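PDB 2CVZ: 3-hydroxyisobutyrate dehydrogenase from Thermus thermophilus, which catalyses the NADP-dependent oxidation of 3-hydroxyisobutyrate to methylmalonate semialdehyde, a step in valine catabolism. Local coordinates for residues 211-216 with 272-277; 265-270 with 280-285. All blocks are in the same frame, centred on the assembly; numbering follows the deposited sequence.

Contact 1. Residues 211-216 with 272-277; sequences ENLIPQ and DHVEAL
The imidazole of H273 meets L213, whose CD1 comes up obliquely to within 4.1 Å of H273 CE1. The two side chains cross at about a right angle. One face of the ring is covered by its neighbour in sequence: V274 CG2 lies 3.5 Å above the plane of the H273 ring, shifted toward the rim. D272 OD1 sits in plane at the ring edge, 3.3 Å from H273 CD2. F227 adds an edge-to-face ring contact. The CG of H273 is wedged between the backbone N and the carbonyl carbon (chi1 64°), which folds the ring back beside V274. L213 touches both residues with one methyl, as its CD1 is also 4.3 Å from V274 CG2. A step further on, I214 CG1 packs on L277 CD2 at 4.2 Å. L172 and L176 of helix 160-188 extend this apolar layer, touching L213 and I214 respectively.

Some polar groups bond within their own segment, others to neighbouring residues. D272 OD2 accepts from V274 N at 3.1 Å, an Asx turn. The amide approaches 58° out of the carboxylate plane. The same oxygen forms a salt bridge with R217, and OD1 takes the backbone amides of T226 and F227. These bonds hold D272 at the start of the 3-10 turn 273-275. Across the way, Q216 NE2 reaches back to E211 O at 3.0 Å, on a carbonyl lone pair and in the amide plane of Q216.

The H273 side chain is about 6 Å from the bound NADPH. The arrangement is apolar packing of the 211-216 turn against the 3-10 turn and helix start at 272-277, in the all-helical C-terminal domain of a 3-hydroxyisobutyrate dehydrogenase, with one end lying near the cofactor.

Contact 2. Residues 265-270 with 280-285; sequences RELGPD and LERWGG
R282 leaves its helix with CG roughly anti to the backbone N (chi1 153°), then bends at chi2 and chi3 to turn its guanidinium toward E266. E266 bends at chi2 to meet it. The result is an interhelical salt bridge between the C-terminal end of helix 251-267 and the last turn of helix 276-284, at a subunit interface. R282 NH2 donates to E266 OE2 at 3.2 Å. The carboxylate lies at the guanidinium edge, but the nitrogen meets it 38° out of the carboxylate plane. The two planes are 72° apart, so this is not a flat two-pronged pair. R282 NH1 adds a weak bond to the same E266 OE2 at 3.4 Å.

The stronger partner of each charge is on the third subunit: R282 of that subunit for E266, and E266 of that subunit for R282. W283 NE1 donates to E266 OE2 of the third subunit as well. An alanine here in place of E266, present in every subunit, is likely to leave R282 without either of its carboxylate mates and W283 NE1 without its acceptor. L267 flanks the bridge, its CD2 obliquely placed 4.2 Å from R282 NH2.

In the fold
Both contacts lie in the C-terminal helical part of the chain, on the same side of its centre, with their centres about 13 Å apart. Their segments alternate along the sequence: 211-216, 265-270, 272-277, 280-285. Helix 276-284 is common to both. Its start (276-277) belongs to contact 1 and its end to contact 2. L267 links them directly, as its CD1 packs 4.0 Å from A276 CA. Contact 1 is buried, and its H273 side lies near the cofactor. The centre of contact 2 lies about 22 Å from the centre of the chain, and it faces the third subunit. The chain from H273 through helix 276-284 runs from near the NADPH to a subunit interface of the tetramer.

Contact 1. Residues 211-216 with 272-277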
loop_
_atom_site.group_PDB
_atom_site.type_symbol
_atom_site.label_atom_id
_atom_site.label_comp_id
_atom_site.label_asym_id
_atom_site.label_seq_id
_atom_site.Cartn_x
_atom_site.Cartn_y
_atom_site.Cartn_z
ATOM N N GLU C 211 19.429 13.027 6.191
ATOM C CA GLU C 211 20.506 13.948 6.540
ATOM C C GLU C 211 20.743 14.137 8.033
ATOM O O GLU C 211 21.886 14.108 8.488
ATOM C CB GLU C 211 20.242 15.333 5.938
ATOM C CG GLU C 211 20.053 15.379 4.435
ATOM C CD GLU C 211 19.671 16.769 3.944
ATOM O OE1 GLU C 211 18.634 17.303 4.400
ATOM O OE2 GLU C 211 20.406 17.328 3.101
ATOM N N ASN C 212 19.666 14.316 8.792
ATOM C CA ASN C 212 19.792 14.604 10.216
ATOM C C ASN C 212 19.197 13.657 11.249
ATOM O O ASN C 212 19.267 13.946 12.447
ATOM C CB ASN C 212 19.240 16.006 10.473
ATOM C CG ASN C 212 19.772 17.026 9.482
ATOM O OD1 ASN C 212 20.982 17.193 9.342
ATOM N ND2 ASN C 212 18.869 17.707 8.785
ATOM N N LEU C 213 18.612 12.546 10.816
ATOM C CA LEU C 213 18.024 11.614 11.773
ATOM C C LEU C 213 18.637 10.223 11.747
ATOM O O LEU C 213 19.102 9.724 12.769
ATOM C CB LEU C 213 16.512 11.501 11.548
ATOM C CG LEU C 213 15.658 12.739 11.829
ATOM C CD1 LEU C 213 14.193 12.429 11.540
ATOM C CD2 LEU C 213 15.824 13.159 13.280
ATOM N N ILE C 214 18.639 9.598 10.573
ATOM C CA ILE C 214 19.162 8.248 10.437
ATOM C C ILE C 214 20.654 8.093 10.742
ATOM O O ILE C 214 21.048 7.199 11.488
ATOM C CB ILE C 214 18.849 7.690 9.030
ATOM C CG1 ILE C 214 17.328 7.670 8.820
ATOM C CG2 ILE C 214 19.415 6.287 8.882
ATOM C CD1 ILE C 214 16.884 7.206 7.442
ATOM N N PRO C 215 21.506 8.957 10.172
ATOM C CA PRO C 215 22.937 8.815 10.455
ATOM C C PRO C 215 23.267 8.983 11.935
ATOM O O PRO C 215 24.052 8.220 12.496
ATOM C CB PRO C 215 23.572 9.921 9.610
ATOM C CG PRO C 215 22.610 10.099 8.482
ATOM C CD PRO C 215 21.271 10.019 9.178
ATOM N N GLN C 216 22.652 9.982 12.558
ATOM C CA GLN C 216 22.898 10.296 13.961
ATOM C C GLN C 216 22.227 9.388 14.993
ATOM O O GLN C 216 22.763 9.193 16.085
ATOM C CB GLN C 216 22.490 11.748 14.247
ATOM C CG GLN C 216 23.201 12.795 13.390
ATOM C CD GLN C 216 22.675 12.863 11.963
ATOM O OE1 GLN C 216 21.729 12.160 11.599
ATOM N NE2 GLN C 216 23.285 13.723 11.148
ATOM N N ASP C 272 11.172 6.241 20.704
ATOM C CA ASP C 272 11.380 7.445 19.907
ATOM C C ASP C 272 10.821 7.180 18.515
ATOM O O ASP C 272 10.834 6.040 18.048
ATOM C CB ASP C 272 12.866 7.789 19.799
ATOM C CG ASP C 272 13.105 9.056 19.001
ATOM O OD1 ASP C 272 12.732 10.142 19.491
ATOM O OD2 ASP C 272 13.654 8.966 17.884
ATOM N N HIS C 273 10.334 8.225 17.852
ATOM C CA HIS C 273 9.763 8.053 16.520
ATOM C C HIS C 273 10.719 7.376 15.543
ATOM O O HIS C 273 10.298 6.576 14.703
ATOM C CB HIS C 273 9.290 9.402 15.947
ATOM C CG HIS C 273 10.388 10.397 15.722
ATOM N ND1 HIS C 273 10.506 11.120 14.552
ATOM C CD2 HIS C 273 11.394 10.819 16.525
ATOM C CE1 HIS C 273 11.535 11.943 14.647
ATOM N NE2 HIS C 273 12.090 11.782 15.834
ATOM N N VAL C 274 12.008 7.681 15.652
ATOM C CA VAL C 274 12.989 7.085 14.754
ATOM C C VAL C 274 13.168 5.592 15.025
ATOM O O VAL C 274 13.637 4.848 14.164
ATOM C CB VAL C 274 14.346 7.811 14.865
ATOM C CG1 VAL C 274 15.375 7.156 13.953
ATOM C CG2 VAL C 274 14.169 9.277 14.485
ATOM N N GLU C 275 12.786 5.147 16.217
ATOM C CA GLU C 275 12.903 3.730 16.548
ATOM C C GLU C 275 11.939 2.893 15.714
ATOM O O GLU C 275 11.984 1.662 15.744
ATOM C CB GLU C 275 12.654 3.503 18.042
ATOM C CG GLU C 275 13.870 3.836 18.897
ATOM C CD GLU C 275 13.684 3.478 20.354
ATOM O OE1 GLU C 275 13.176 4.323 21.118
ATOM O OE2 GLU C 275 14.043 2.343 20.732
ATOM N N ALA C 276 11.069 3.558 14.963
ATOM C CA ALA C 276 10.130 2.835 14.113
ATOM C C ALA C 276 10.938 1.952 13.164
ATOM O O ALA C 276 10.493 0.876 12.768
ATOM C CB ALA C 276 9.258 3.817 13.322
ATOM N N LEU C 277 12.140 2.406 12.815
ATOM C CA LEU C 277 12.998 1.648 11.916
ATOM C C LEU C 277 13.467 0.339 12.548
ATOM O O LEU C 277 13.889 -0.575 11.845
ATOM C CB LEU C 277 14.200 2.498 11.477
ATOM C CG LEU C 277 13.990 3.288 10.174
ATOM C CD1 LEU C 277 12.749 4.145 10.281
ATOM C CD2 LEU C 277 15.213 4.146 9.873
#

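Contact 2. Residues 265-270 with 280-285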
loop_
_atom_site.group_PDB
_atom_site.type_symbol
_atom_site.label_atom_id
_atom_site.label_comp_id
_atom_site.label_asym_id
_atom_site.label_seq_id
_atom_site.Cartn_x
_atom_site.Cartn_y
_atom_site.Cartn_z
ATOM N N ARG C 265 2.472 -0.308 17.811
ATOM C CA ARG C 265 1.928 -1.482 18.481
ATOM C C ARG C 265 3.022 -2.466 18.868
ATOM O O ARG C 265 2.902 -3.173 19.867
ATOM C CB ARG C 265 0.910 -2.174 17.573
ATOM C CG ARG C 265 -0.193 -1.246 17.082
ATOM C CD ARG C 265 -1.537 -1.541 17.720
ATOM N NE ARG C 265 -2.533 -0.532 17.362
ATOM C CZ ARG C 265 -3.827 -0.615 17.655
ATOM N NH1 ARG C 265 -4.295 -1.669 18.308
ATOM N NH2 ARG C 265 -4.649 0.373 17.331
ATOM N N GLU C 266 4.093 -2.498 18.083
ATOM C CA GLU C 266 5.199 -3.416 18.338
ATOM C C GLU C 266 6.263 -2.894 19.296
ATOM O O GLU C 266 6.816 -3.662 20.087
ATOM C CB GLU C 266 5.869 -3.799 17.016
ATOM C CG GLU C 266 5.007 -4.670 16.117
ATOM C CD GLU C 266 4.867 -6.084 16.644
ATOM O OE1 GLU C 266 4.000 -6.826 16.133
ATOM O OE2 GLU C 266 5.631 -6.456 17.563
ATOM N N LEU C 267 6.543 -1.597 19.234
ATOM C CA LEU C 267 7.581 -1.002 20.071
ATOM C C LEU C 267 7.082 -0.164 21.238
ATOM O O LEU C 267 7.850 0.154 22.151
ATOM C CB LEU C 267 8.499 -0.143 19.205
ATOM C CG LEU C 267 9.085 -0.816 17.966
ATOM C CD1 LEU C 267 9.819 0.217 17.142
ATOM C CD2 LEU C 267 10.017 -1.950 18.375
ATOM N N GLY C 268 5.806 0.202 21.210
ATOM C CA GLY C 268 5.257 1.012 22.280
ATOM C C GLY C 268 5.223 2.480 21.896
ATOM O O GLY C 268 6.058 2.941 21.115
ATOM N N PRO C 269 4.268 3.247 22.438
ATOM C CA PRO C 269 4.140 4.674 22.135
ATOM C C PRO C 269 5.270 5.555 22.675
ATOM O O PRO C 269 5.518 6.639 22.147
ATOM C CB PRO C 269 2.788 5.028 22.744
ATOM C CG PRO C 269 2.732 4.127 23.942
ATOM C CD PRO C 269 3.216 2.815 23.376
ATOM N N ASP C 270 5.956 5.092 23.716
ATOM C CA ASP C 270 7.034 5.877 24.307
ATOM C C ASP C 270 8.417 5.704 23.683
ATOM O O ASP C 270 9.388 6.333 24.116
ATOM C CB ASP C 270 7.094 5.620 25.813
ATOM C CG ASP C 270 5.870 6.152 26.530
ATOM O OD1 ASP C 270 5.570 7.360 26.379
ATOM O OD2 ASP C 270 5.205 5.371 27.241
ATOM N N LEU C 280 11.784 -2.572 11.097
ATOM C CA LEU C 280 12.324 -3.021 9.820
ATOM C C LEU C 280 13.576 -3.858 10.060
ATOM O O LEU C 280 13.825 -4.836 9.352
ATOM C CB LEU C 280 12.656 -1.818 8.929
ATOM C CG LEU C 280 11.449 -1.000 8.466
ATOM C CD1 LEU C 280 11.914 0.261 7.746
ATOM C CD2 LEU C 280 10.580 -1.859 7.549
ATOM N N GLU C 281 14.362 -3.475 11.060
ATOM C CA GLU C 281 15.579 -4.215 11.387
ATOM C C GLU C 281 15.173 -5.570 11.948
ATOM O O GLU C 281 15.830 -6.581 11.700
ATOM C CB GLU C 281 16.410 -3.457 12.419
ATOM C CG GLU C 281 16.834 -2.071 11.966
ATOM C CD GLU C 281 17.740 -1.388 12.972
ATOM O OE1 GLU C 281 17.406 -1.402 14.176
ATOM O OE2 GLU C 281 18.780 -0.832 12.557
ATOM N N ARG C 282 14.084 -5.570 12.712
ATOM C CA ARG C 282 13.547 -6.791 13.301
ATOM C C ARG C 282 13.228 -7.779 12.186
ATOM O O ARG C 282 13.727 -8.906 12.173
ATOM C CB ARG C 282 12.273 -6.468 14.094
ATOM C CG ARG C 282 11.282 -7.620 14.216
ATOM C CD ARG C 282 11.139 -8.090 15.648
ATOM N NE ARG C 282 10.550 -7.083 16.528
ATOM C CZ ARG C 282 9.245 -6.860 16.661
ATOM N NH1 ARG C 282 8.367 -7.570 15.967
ATOM N NH2 ARG C 282 8.818 -5.934 17.508
ATOM N N TRP C 283 12.399 -7.349 11.243
ATOM C CA TRP C 283 12.011 -8.201 10.126
ATOM C C TRP C 283 13.196 -8.579 9.249
ATOM O O TRP C 283 13.320 -9.724 8.821
ATOM C CB TRP C 283 10.953 -7.508 9.261
ATOM C CG TRP C 283 9.655 -7.247 9.952
ATOM C CD1 TRP C 283 9.091 -7.988 10.953
ATOM C CD2 TRP C 283 8.717 -6.210 9.644
ATOM N NE1 TRP C 283 7.858 -7.475 11.287
ATOM C CE2 TRP C 283 7.603 -6.385 10.497
ATOM C CE3 TRP C 283 8.707 -5.151 8.726
ATOM C CZ2 TRP C 283 6.492 -5.540 10.459
ATOM C CZ3 TRP C 283 7.600 -4.311 8.688
ATOM C CH2 TRP C 283 6.507 -4.511 9.550
ATOM N N GLY C 284 14.065 -7.611 8.986
ATOM C CA GLY C 284 15.218 -7.860 8.143
ATOM C C GLY C 284 16.268 -8.764 8.756
ATOM O O GLY C 284 17.041 -9.387 8.035
ATOM N N GLY C 285 16.298 -8.838 10.082
ATOM C CA GLY C 285 17.279 -9.674 10.750
ATOM C C GLY C 285 18.671 -9.081 10.647
ATOM O O GLY C 285 19.669 -9.800 10.646
#